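Local coordinates for extracellular solute-binding protein family 1 (PDB 5IXP), which probably binds a small solute outside the cell membrane and delivers it to a partner ABC transporter for import, at residues D202-A207 with E365-V370; L275-Q280 with A285-L290; Q321-V326 with I338-A343; L124-R127 with P131-R134. All blocks are in the same frame, centred on the assembly; numbering follows the deposited sequence.

Contact 1: D202-A207 with E365-V370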
loop_
_atom_site.group_PDB
_atom_site.type_symbol
_atom_site.label_atom_id
_atom_site.label_comp_id
_atom_site.label_asym_id
_atom_site.label_seq_id
_atom_site.Cartn_x
_atom_site.Cartn_y
_atom_site.Cartn_z
ATOM N N ASP A 202 9.760 20.042 -1.680
ATOM C CA ASP A 202 11.070 20.655 -1.889
ATOM C C ASP A 202 12.190 19.632 -1.767
ATOM O O ASP A 202 13.151 19.657 -2.546
ATOM C CB ASP A 202 11.297 21.798 -0.901
ATOM C CG ASP A 202 10.480 23.025 -1.238
ATOM O OD1 ASP A 202 10.003 23.131 -2.383
ATOM O OD2 ASP A 202 10.322 23.888 -0.361
ATOM N N GLN A 203 12.084 18.724 -0.793
ATOM C CA GLN A 203 13.160 17.763 -0.569
ATOM C C GLN A 203 13.266 16.764 -1.720
ATOM O O GLN A 203 14.375 16.392 -2.124
ATOM C CB GLN A 203 12.945 17.051 0.766
ATOM C CG GLN A 203 14.116 16.214 1.225
ATOM C CD GLN A 203 13.982 15.788 2.685
ATOM O OE1 GLN A 203 12.875 15.701 3.217
ATOM N NE2 GLN A 203 15.114 15.539 3.341
ATOM N N ILE A 204 12.129 16.312 -2.261
ATOM C CA ILE A 204 12.182 15.402 -3.399
ATOM C C ILE A 204 12.653 16.131 -4.648
ATOM O O ILE A 204 13.433 15.587 -5.438
ATOM C CB ILE A 204 10.815 14.738 -3.624
ATOM C CG1 ILE A 204 10.437 13.951 -2.384
ATOM C CG2 ILE A 204 10.850 13.815 -4.849
ATOM C CD1 ILE A 204 9.043 13.383 -2.462
ATOM N N VAL A 205 12.168 17.356 -4.868
ATOM C CA VAL A 205 12.642 18.125 -6.015
ATOM C C VAL A 205 14.153 18.318 -5.936
ATOM O O VAL A 205 14.868 18.151 -6.933
ATOM C CB VAL A 205 11.898 19.470 -6.111
ATOM C CG1 VAL A 205 12.586 20.387 -7.108
ATOM C CG2 VAL A 205 10.440 19.234 -6.519
ATOM N N ALA A 206 14.670 18.634 -4.747
ATOM C CA ALA A 206 16.115 18.793 -4.615
ATOM C C ALA A 206 16.838 17.496 -4.958
ATOM O O ALA A 206 17.899 17.517 -5.591
ATOM C CB ALA A 206 16.472 19.266 -3.207
ATOM N N ALA A 207 16.265 16.351 -4.569
ATOM C CA ALA A 207 16.849 15.067 -4.942
ATOM C C ALA A 207 16.882 14.891 -6.458
ATOM O O ALA A 207 17.879 14.402 -7.008
ATOM C CB ALA A 207 16.069 13.924 -4.284
ATOM N N GLU A 365 1.000 14.223 -10.698
ATOM C CA GLU A 365 1.194 14.641 -12.085
ATOM C C GLU A 365 2.167 15.806 -12.152
ATOM O O GLU A 365 3.074 15.822 -12.995
ATOM C CB GLU A 365 -0.145 15.019 -12.735
ATOM C CG GLU A 365 -1.033 13.811 -13.045
ATOM C CD GLU A 365 -2.415 14.182 -13.553
ATOM O OE1 GLU A 365 -2.723 15.388 -13.652
ATOM O OE2 GLU A 365 -3.203 13.256 -13.852
ATOM N N ALA A 366 2.013 16.775 -11.246
ATOM C CA ALA A 366 2.915 17.919 -11.229
ATOM C C ALA A 366 4.340 17.486 -10.908
ATOM O O ALA A 366 5.296 17.938 -11.549
ATOM C CB ALA A 366 2.422 18.961 -10.224
ATOM N N LEU A 367 4.505 16.605 -9.918
ATOM C CA LEU A 367 5.848 16.170 -9.562
ATOM C C LEU A 367 6.494 15.392 -10.707
ATOM O O LEU A 367 7.696 15.534 -10.956
ATOM C CB LEU A 367 5.810 15.343 -8.277
ATOM C CG LEU A 367 7.174 14.902 -7.745
ATOM C CD1 LEU A 367 8.102 16.098 -7.561
ATOM C CD2 LEU A 367 6.987 14.146 -6.430
ATOM N N ALA A 368 5.705 14.588 -11.431
ATOM C CA ALA A 368 6.240 13.867 -12.580
ATOM C C ALA A 368 6.718 14.831 -13.660
ATOM O O ALA A 368 7.735 14.582 -14.316
ATOM C CB ALA A 368 5.189 12.907 -13.146
ATOM N N ARG A 369 5.996 15.937 -13.865
ATOM C CA ARG A 369 6.441 16.924 -14.847
ATOM C C ARG A 369 7.782 17.532 -14.449
ATOM O O ARG A 369 8.645 17.756 -15.303
ATOM C CB ARG A 369 5.381 18.010 -15.033
ATOM C CG ARG A 369 4.114 17.525 -15.760
ATOM C CD ARG A 369 3.215 18.690 -16.172
ATOM N NE ARG A 369 2.787 19.512 -15.038
ATOM C CZ ARG A 369 1.678 19.311 -14.330
ATOM N NH1 ARG A 369 0.865 18.293 -14.615
ATOM N NH2 ARG A 369 1.381 20.130 -13.327
ATOM N N VAL A 370 7.984 17.788 -13.154
ATOM C CA VAL A 370 9.290 18.254 -12.686
ATOM C C VAL A 370 10.346 17.182 -12.909
ATOM O O VAL A 370 11.438 17.458 -13.423
ATOM C CB VAL A 370 9.231 18.656 -11.203
ATOM C CG1 VAL A 370 10.613 19.079 -10.734
ATOM C CG2 VAL A 370 8.229 19.774 -10.992
#
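Leu367 of 365-370 divides its two methyls between Val205 and Ile204. Its CG lies anti to the backbone N (chi1 -176°), which carries the fork across the gap. CD1 comes to 4.0 Å from Val205 CG2, the two side chains sliding past each other in opposite directions. The other branch, CD2, meets Ile204 CG2 at 4.2 Å, with these side chains crossing at about a right angle. Val370, one turn on, adds CG1 at 4.2 Å from the same Val205 CG2. Branched aliphatic residues suit this seam because the helix axes run 10.9 Å apart, nearly parallel at a signed crossing angle of -25°, and the side chains must span that distance without any hydrogen bond to set their direction.

Away from this buried line the character changes. Val370 is already partly exposed, as are the polar residues: Asp202 pairs with Lys198, and one face of the Arg369 guanidinium lies over Glu365 O and Ala366 CA near its rim while its NE bonds Gln375. Charged and amide groups suit these partly exposed positions, where they can meet water as well as protein.

Trp201, from the same helix as Val205, packs on Ala366, Leu367 and Val370 and widens the seam. Helix 167-175 lies against Ile204 and Leu367, and helix 377-392 touches Val205 and Val370, so the pair is packed between further helices of the chain.

Contact 2: L275-Q280 with A285-L290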
loop_
_atom_site.group_PDB
_atom_site.type_symbol
_atom_site.label_atom_id
_atom_site.label_comp_id
_atom_site.label_asym_id
_atom_site.label_seq_id
_atom_site.Cartn_x
_atom_site.Cartn_y
_atom_site.Cartn_z
ATOM N N LEU A 275 -12.656 -6.275 3.524
ATOM C CA LEU A 275 -13.973 -6.797 3.185
ATOM C C LEU A 275 -15.030 -5.906 3.824
ATOM O O LEU A 275 -14.943 -5.589 5.018
ATOM C CB LEU A 275 -14.128 -8.248 3.649
ATOM C CG LEU A 275 -13.039 -9.213 3.142
ATOM C CD1 LEU A 275 -13.371 -10.634 3.598
ATOM C CD2 LEU A 275 -12.909 -9.155 1.628
ATOM N N THR A 276 -16.010 -5.483 3.025
ATOM C CA THR A 276 -17.086 -4.615 3.494
ATOM C C THR A 276 -18.427 -5.285 3.227
ATOM O O THR A 276 -18.534 -6.192 2.399
ATOM C CB THR A 276 -17.069 -3.239 2.806
ATOM O OG1 THR A 276 -17.462 -3.376 1.423
ATOM C CG2 THR A 276 -15.682 -2.598 2.903
ATOM N N VAL A 277 -19.457 -4.820 3.928
ATOM C CA VAL A 277 -20.802 -5.376 3.777
ATOM C C VAL A 277 -21.761 -4.226 3.492
ATOM O O VAL A 277 -22.121 -3.478 4.410
ATOM C CB VAL A 277 -21.237 -6.165 5.024
ATOM C CG1 VAL A 277 -22.705 -6.647 4.876
ATOM C CG2 VAL A 277 -20.274 -7.352 5.289
ATOM N N PRO A 278 -22.195 -4.049 2.246
ATOM C CA PRO A 278 -23.149 -2.971 1.938
ATOM C C PRO A 278 -24.472 -3.174 2.659
ATOM O O PRO A 278 -24.884 -4.306 2.944
ATOM C CB PRO A 278 -23.339 -3.084 0.418
ATOM C CG PRO A 278 -22.192 -3.861 -0.070
ATOM C CD PRO A 278 -21.803 -4.806 1.051
ATOM N N THR A 279 -25.161 -2.060 2.939
ATOM C CA THR A 279 -26.504 -2.191 3.497
ATOM C C THR A 279 -27.474 -2.824 2.507
ATOM O O THR A 279 -28.557 -3.258 2.913
ATOM C CB THR A 279 -27.051 -0.837 3.964
ATOM O OG1 THR A 279 -27.026 0.105 2.883
ATOM C CG2 THR A 279 -26.243 -0.304 5.152
ATOM N N GLN A 280 -27.106 -2.890 1.222
ATOM C CA GLN A 280 -27.915 -3.609 0.245
ATOM C C GLN A 280 -28.078 -5.075 0.609
ATOM O O GLN A 280 -29.049 -5.711 0.192
ATOM C CB GLN A 280 -27.274 -3.523 -1.136
ATOM C CG GLN A 280 -27.718 -2.381 -1.967
ATOM C CD GLN A 280 -27.104 -2.430 -3.341
ATOM O OE1 GLN A 280 -27.099 -3.481 -4.002
ATOM N NE2 GLN A 280 -26.570 -1.298 -3.785
ATOM N N ALA A 285 -25.862 -10.095 8.835
ATOM C CA ALA A 285 -25.205 -10.805 9.929
ATOM C C ALA A 285 -24.386 -11.983 9.410
ATOM O O ALA A 285 -23.251 -12.202 9.855
ATOM C CB ALA A 285 -26.241 -11.267 10.955
ATOM N N GLU A 286 -24.937 -12.750 8.463
ATOM C CA GLU A 286 -24.178 -13.856 7.880
ATOM C C GLU A 286 -23.014 -13.342 7.044
ATOM O O GLU A 286 -21.942 -13.961 7.024
ATOM C CB GLU A 286 -25.087 -14.739 7.025
ATOM C CG GLU A 286 -26.169 -15.461 7.807
ATOM C CD GLU A 286 -25.642 -16.630 8.623
ATOM O OE1 GLU A 286 -24.492 -17.076 8.427
ATOM O OE2 GLU A 286 -26.395 -17.115 9.473
ATOM N N ALA A 287 -23.217 -12.229 6.331
ATOM C CA ALA A 287 -22.130 -11.614 5.568
ATOM C C ALA A 287 -21.005 -11.161 6.489
ATOM O O ALA A 287 -19.829 -11.425 6.222
ATOM C CB ALA A 287 -22.654 -10.429 4.749
ATOM N N ALA A 288 -21.348 -10.474 7.584
ATOM C CA ALA A 288 -20.314 -10.019 8.514
ATOM C C ALA A 288 -19.594 -11.200 9.152
ATOM O O ALA A 288 -18.375 -11.150 9.366
ATOM C CB ALA A 288 -20.915 -9.111 9.593
ATOM N N LYS A 289 -20.329 -12.275 9.459
ATOM C CA LYS A 289 -19.699 -13.451 10.052
ATOM C C LYS A 289 -18.678 -14.060 9.102
ATOM O O LYS A 289 -17.562 -14.423 9.512
ATOM C CB LYS A 289 -20.746 -14.504 10.436
ATOM C CG LYS A 289 -20.119 -15.654 11.218
ATOM C CD LYS A 289 -20.935 -16.954 11.222
ATOM C CE LYS A 289 -22.357 -16.748 11.634
ATOM N NZ LYS A 289 -23.089 -18.061 11.647
ATOM N N LEU A 290 -19.050 -14.197 7.827
ATOM C CA LEU A 290 -18.128 -14.759 6.849
ATOM C C LEU A 290 -16.922 -13.848 6.649
ATOM O O LEU A 290 -15.782 -14.326 6.567
ATOM C CB LEU A 290 -18.853 -15.007 5.521
ATOM C CG LEU A 290 -17.948 -15.433 4.346
ATOM C CD1 LEU A 290 -17.175 -16.724 4.669
ATOM C CD2 LEU A 290 -18.756 -15.577 3.037
#
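A backbone hydrogen bond from Lys289 N to Ala285 O, 2.9 Å long, belongs to the helical turn that offers Ala287 and Ala288 to Val277 of the segment 275-280. No hydrogen bond crosses between the segments; the contact itself is apolar. Val277 straddles the methyl of Ala287: its CG1 stands 3.8 Å from Ala287 CB and its CG2 3.9 Å from the same carbon. With CB directed at the helix, CG1 anti to the backbone N (chi1 176°) and CG2 next to that N, the two branches flank the alanine methyl. CG2 also approaches Ala288 N at 4.0 Å, a plain van der Waals touch on the helix backbone. Alanine suits these helix positions because a single methyl lets the valine come close, and the beta-branched valine is at home in extended chain.

Elsewhere on the same helix Lys289 NZ and Glu286 OE1 form a long salt bridge of 3.6 Å. Val277 is further fixed by backbone bonding to Val77, and Leu290 packs on Leu4 and Ile58 of the sheet. A strand, here 269-276, followed through a short connection by a helix that packs back on the sheet is an element of the alpha/beta lobes of periplasmic-binding-protein folds.

Contact 3: Q321-V326 with I338-A343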
loop_
_atom_site.group_PDB
_atom_site.type_symbol
_atom_site.label_atom_id
_atom_site.label_comp_id
_atom_site.label_asym_id
_atom_site.label_seq_id
_atom_site.Cartn_x
_atom_site.Cartn_y
_atom_site.Cartn_z
ATOM N N GLN A 321 5.059 -20.262 10.256
ATOM C CA GLN A 321 4.787 -20.183 8.822
ATOM C C GLN A 321 5.182 -18.818 8.278
ATOM O O GLN A 321 5.743 -18.708 7.181
ATOM C CB GLN A 321 3.309 -20.469 8.540
ATOM C CG GLN A 321 2.899 -21.922 8.762
ATOM C CD GLN A 321 3.620 -22.879 7.831
ATOM O OE1 GLN A 321 3.925 -22.541 6.687
ATOM N NE2 GLN A 321 3.910 -24.076 8.325
ATOM N N VAL A 322 4.938 -17.765 9.055
ATOM C CA VAL A 322 5.306 -16.425 8.604
ATOM C C VAL A 322 6.770 -16.131 8.907
ATOM O O VAL A 322 7.541 -15.771 8.014
ATOM C CB VAL A 322 4.382 -15.367 9.240
ATOM C CG1 VAL A 322 4.894 -13.964 8.933
ATOM C CG2 VAL A 322 2.959 -15.542 8.753
ATOM N N THR A 323 7.184 -16.299 10.165
ATOM C CA THR A 323 8.479 -15.767 10.574
ATOM C C THR A 323 9.652 -16.551 10.004
ATOM O O THR A 323 10.775 -16.036 9.997
ATOM C CB THR A 323 8.591 -15.727 12.095
ATOM O OG1 THR A 323 8.405 -17.043 12.621
ATOM C CG2 THR A 323 7.548 -14.784 12.686
ATOM N N ALA A 324 9.435 -17.772 9.534
ATOM C CA ALA A 324 10.522 -18.545 8.952
ATOM C C ALA A 324 10.731 -18.255 7.473
ATOM O O ALA A 324 11.656 -18.812 6.871
ATOM C CB ALA A 324 10.273 -20.046 9.149
ATOM N N GLN A 325 9.901 -17.409 6.874
ATOM C CA GLN A 325 9.944 -17.212 5.432
ATOM C C GLN A 325 11.249 -16.544 5.025
ATOM O O GLN A 325 11.666 -15.549 5.624
ATOM C CB GLN A 325 8.753 -16.371 4.971
ATOM C CG GLN A 325 8.609 -16.308 3.462
ATOM C CD GLN A 325 7.719 -15.167 3.003
ATOM O OE1 GLN A 325 7.569 -14.160 3.702
ATOM N NE2 GLN A 325 7.108 -15.325 1.827
ATOM N N VAL A 326 11.892 -17.099 4.003
ATOM C CA VAL A 326 13.129 -16.573 3.450
ATOM C C VAL A 326 12.907 -16.346 1.961
ATOM O O VAL A 326 12.110 -17.040 1.324
ATOM C CB VAL A 326 14.304 -17.547 3.718
ATOM C CG1 VAL A 326 15.556 -17.110 3.002
ATOM C CG2 VAL A 326 14.562 -17.660 5.218
ATOM N N ILE A 338 11.572 -9.721 8.664
ATOM C CA ILE A 338 11.732 -8.320 8.287
ATOM C C ILE A 338 10.369 -7.651 8.162
ATOM O O ILE A 338 10.123 -6.584 8.735
ATOM C CB ILE A 338 12.542 -8.202 6.985
ATOM C CG1 ILE A 338 14.019 -8.533 7.240
ATOM C CG2 ILE A 338 12.396 -6.799 6.394
ATOM C CD1 ILE A 338 14.794 -8.876 5.972
ATOM N N PHE A 339 9.444 -8.280 7.439
ATOM C CA PHE A 339 8.190 -7.580 7.196
ATOM C C PHE A 339 7.242 -7.628 8.389
ATOM O O PHE A 339 6.365 -6.759 8.493
ATOM C CB PHE A 339 7.564 -8.097 5.900
ATOM C CG PHE A 339 8.292 -7.600 4.691
ATOM C CD1 PHE A 339 8.135 -6.282 4.274
ATOM C CD2 PHE A 339 9.199 -8.405 4.020
ATOM C CE1 PHE A 339 8.836 -5.795 3.179
ATOM C CE2 PHE A 339 9.897 -7.920 2.939
ATOM C CZ PHE A 339 9.713 -6.614 2.518
ATOM N N VAL A 340 7.430 -8.562 9.325
ATOM C CA VAL A 340 6.773 -8.423 10.627
ATOM C C VAL A 340 7.228 -7.133 11.298
ATOM O O VAL A 340 6.409 -6.321 11.750
ATOM C CB VAL A 340 7.046 -9.650 11.515
ATOM C CG1 VAL A 340 6.686 -9.345 12.963
ATOM C CG2 VAL A 340 6.253 -10.845 11.011
ATOM N N ASN A 341 8.546 -6.929 11.378
ATOM C CA ASN A 341 9.066 -5.688 11.948
ATOM C C ASN A 341 8.544 -4.470 11.200
ATOM O O ASN A 341 8.158 -3.471 11.819
ATOM C CB ASN A 341 10.595 -5.691 11.931
ATOM C CG ASN A 341 11.186 -6.689 12.896
ATOM O OD1 ASN A 341 10.522 -7.132 13.834
ATOM N ND2 ASN A 341 12.455 -7.033 12.685
ATOM N N ARG A 342 8.521 -4.533 9.865
ATOM C CA ARG A 342 8.071 -3.377 9.090
ATOM C C ARG A 342 6.596 -3.088 9.339
ATOM O O ARG A 342 6.193 -1.924 9.418
ATOM C CB ARG A 342 8.335 -3.587 7.594
ATOM C CG ARG A 342 9.815 -3.767 7.223
ATOM C CD ARG A 342 10.649 -2.502 7.444
ATOM N NE ARG A 342 11.211 -2.382 8.790
ATOM C CZ ARG A 342 10.991 -1.351 9.609
ATOM N NH1 ARG A 342 11.562 -1.321 10.804
ATOM N NH2 ARG A 342 10.210 -0.340 9.236
ATOM N N ALA A 343 5.777 -4.130 9.487
ATOM C CA ALA A 343 4.364 -3.909 9.775
ATOM C C ALA A 343 4.178 -3.321 11.166
ATOM O O ALA A 343 3.354 -2.415 11.359
ATOM C CB ALA A 343 3.583 -5.216 9.635
#
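Where helix 320-323 ends, its last turn passes the middle of helix 335-344 with the CA atoms of Thr323 and Val340 7.5 Å apart, a spacing filled by side chains and too wide for backbone hydrogen bonds at this point. Val340 fills the gap. Its CG2 meets Val322 CG1 at 4.0 Å, the two valines crossing obliquely so that one methyl from each makes the touch. Both valines hold CG1 anti to the backbone N (chi1 172° and 165°), yet Val322 touches with that branch and Val340 with the other, CG2, which lies beside its N.

Thr323 adds a looser contact, CG2 to Val340 CG2 at 4.5 Å. Threonine is apt at this partly exposed helix end: its methyl can lie toward the valine while OG1 makes a weak hydrogen bond back to Ser319 O. The buried Val322, by contrast, offers only hydrocarbon. Past the helix end the chain turns, Gln325 N bonding to Val322 O at 3.1 Å.

Phe310 of strand 310-311 touches both valines, and Phe304 of helix 297-307 also lies on Val322. Helices joined by a loop and packed on a strand of the sheet in this way are consistent with the layered alpha/beta architecture of the solute-binding proteins.

Contact 4: L124-R127 with P131-R134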
loop_
_atom_site.group_PDB
_atom_site.type_symbol
_atom_site.label_atom_id
_atom_site.label_comp_id
_atom_site.label_asym_id
_atom_site.label_seq_id
_atom_site.Cartn_x
_atom_site.Cartn_y
_atom_site.Cartn_z
ATOM N N LEU A 124 25.568 -2.644 -6.863
ATOM C CA LEU A 124 25.809 -1.215 -7.041
ATOM C C LEU A 124 26.294 -0.575 -5.746
ATOM O O LEU A 124 27.183 0.287 -5.772
ATOM C CB LEU A 124 24.545 -0.525 -7.556
ATOM C CG LEU A 124 24.010 -1.044 -8.896
ATOM C CD1 LEU A 124 22.776 -0.243 -9.352
ATOM C CD2 LEU A 124 25.102 -1.057 -9.976
ATOM N N PHE A 125 25.738 -0.991 -4.602
ATOM C CA PHE A 125 26.233 -0.486 -3.324
ATOM C C PHE A 125 27.712 -0.814 -3.153
ATOM O O PHE A 125 28.515 0.048 -2.772
ATOM C CB PHE A 125 25.424 -1.069 -2.161
ATOM C CG PHE A 125 24.170 -0.290 -1.817
ATOM C CD1 PHE A 125 23.395 0.294 -2.813
ATOM C CD2 PHE A 125 23.759 -0.170 -0.489
ATOM C CE1 PHE A 125 22.230 0.987 -2.503
ATOM C CE2 PHE A 125 22.597 0.524 -0.160
ATOM C CZ PHE A 125 21.827 1.112 -1.172
ATOM N N ALA A 126 28.088 -2.066 -3.425
ATOM C CA ALA A 126 29.484 -2.467 -3.260
ATOM C C ALA A 126 30.406 -1.577 -4.086
ATOM O O ALA A 126 31.416 -1.064 -3.585
ATOM C CB ALA A 126 29.655 -3.933 -3.653
ATOM N N ARG A 127 30.052 -1.369 -5.358
ATOM C CA ARG A 127 30.891 -0.598 -6.267
ATOM C C ARG A 127 30.948 0.871 -5.871
ATOM O O ARG A 127 31.914 1.571 -6.204
ATOM C CB ARG A 127 30.365 -0.762 -7.697
ATOM C CG ARG A 127 30.578 -2.174 -8.247
ATOM C CD ARG A 127 29.755 -2.467 -9.497
ATOM N NE ARG A 127 29.690 -1.332 -10.418
ATOM C CZ ARG A 127 28.829 -1.237 -11.434
ATOM N NH1 ARG A 127 27.954 -2.215 -11.671
ATOM N NH2 ARG A 127 28.836 -0.161 -12.211
ATOM N N PRO A 131 27.992 0.165 2.405
ATOM C CA PRO A 131 27.862 -1.166 3.005
ATOM C C PRO A 131 26.923 -2.024 2.170
ATOM O O PRO A 131 26.084 -1.521 1.416
ATOM C CB PRO A 131 27.267 -0.879 4.389
ATOM C CG PRO A 131 26.512 0.408 4.203
ATOM C CD PRO A 131 27.401 1.209 3.273
ATOM N N THR A 132 27.079 -3.338 2.294
ATOM C CA THR A 132 26.197 -4.264 1.589
ATOM C C THR A 132 25.411 -5.174 2.514
ATOM O O THR A 132 24.339 -5.649 2.125
ATOM C CB THR A 132 26.996 -5.138 0.613
ATOM O OG1 THR A 132 28.056 -5.779 1.327
ATOM C CG2 THR A 132 27.582 -4.295 -0.521
ATOM N N ASP A 133 25.920 -5.443 3.714
ATOM C CA ASP A 133 25.191 -6.245 4.684
ATOM C C ASP A 133 23.918 -5.515 5.087
ATOM O O ASP A 133 23.962 -4.334 5.441
ATOM C CB ASP A 133 26.062 -6.491 5.911
ATOM C CG ASP A 133 25.425 -7.453 6.898
ATOM O OD1 ASP A 133 24.418 -7.088 7.541
ATOM O OD2 ASP A 133 25.949 -8.574 7.046
ATOM N N ARG A 134 22.782 -6.222 5.052
ATOM C CA ARG A 134 21.509 -5.547 5.302
ATOM C C ARG A 134 21.443 -4.941 6.703
ATOM O O ARG A 134 20.738 -3.948 6.910
ATOM C CB ARG A 134 20.328 -6.505 5.061
ATOM C CG ARG A 134 20.150 -7.616 6.083
ATOM C CD ARG A 134 18.920 -8.482 5.761
ATOM N NE ARG A 134 19.108 -9.232 4.518
ATOM C CZ ARG A 134 19.658 -10.442 4.443
ATOM N NH1 ARG A 134 19.800 -11.031 3.262
ATOM N NH2 ARG A 134 20.062 -11.069 5.545
#
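A tight helix-loop-helix connection brings Phe125 and Ala126, near the end of helix 122-127, against Pro131 and Thr132, just ahead of helix 134-138. The loop folds back so closely that the CA atoms of Ala126 and Thr132 are 6.1 Å apart. Phe125 makes the shortest approach: its CD2 stands 3.3 Å from Pro131 O, which sits at the edge of the ring and in its plane. Phe125 CB is 3.7 Å from the same oxygen, so the carbonyl faces both the ring edge and the base of the side chain. CG lies beside the backbone N (chi1 -87°), a setting that brings the CD2 edge of the ring to the Pro131 carbonyl.

Thr132 packs with its methyl. CG2 comes to 3.7 Å from Ala126 N and 3.8 Å from Ala126 CB, and also to 4.2 Å from Phe125 CB. The small alanine lets the threonine settle on the helix surface, and the proline suits an extended loop with its fixed phi. Asp133 then serves as N-cap of the next helix, its OD1 accepting from Ala135 N, a role for which a short carboxylate is well made.

Beyond the pair, the ring of Phe125 meets those of Tyr120 and Trp163, and packs on Ala233 and Thr234 of strand 232-238. Within these two segments the fold-back is made by methyl packing and a carbonyl oxygen set against the ring's edge, where the slightly positive C-H groups probably make a weak electrostatic attraction, with Tyr120 OH tying down Thr132 O from outside.

How the contacts relate
Contacts 1 and 2 are buried and lie on opposite sides of the chain's centre, their centres about 42 Å apart; both rest on aliphatic methyls, the first between two helices, the second between a strand's continuation and a helix. Contacts 3 and 4 are only partly buried and add threonine methyls, with a carbonyl at a ring edge in contact 4 alone. These two touch, Ile338 CD1 lying 4.1 Å from Arg134 CD. The long strand 108-121 links three of them: it bonds to Leu275 in contact 2, underlies Phe339 in contact 3 and supplies Tyr120 beside contact 4. Contact 1 instead sits among helices; its helix 356-371 is the next after helix 335-344 of contact 3.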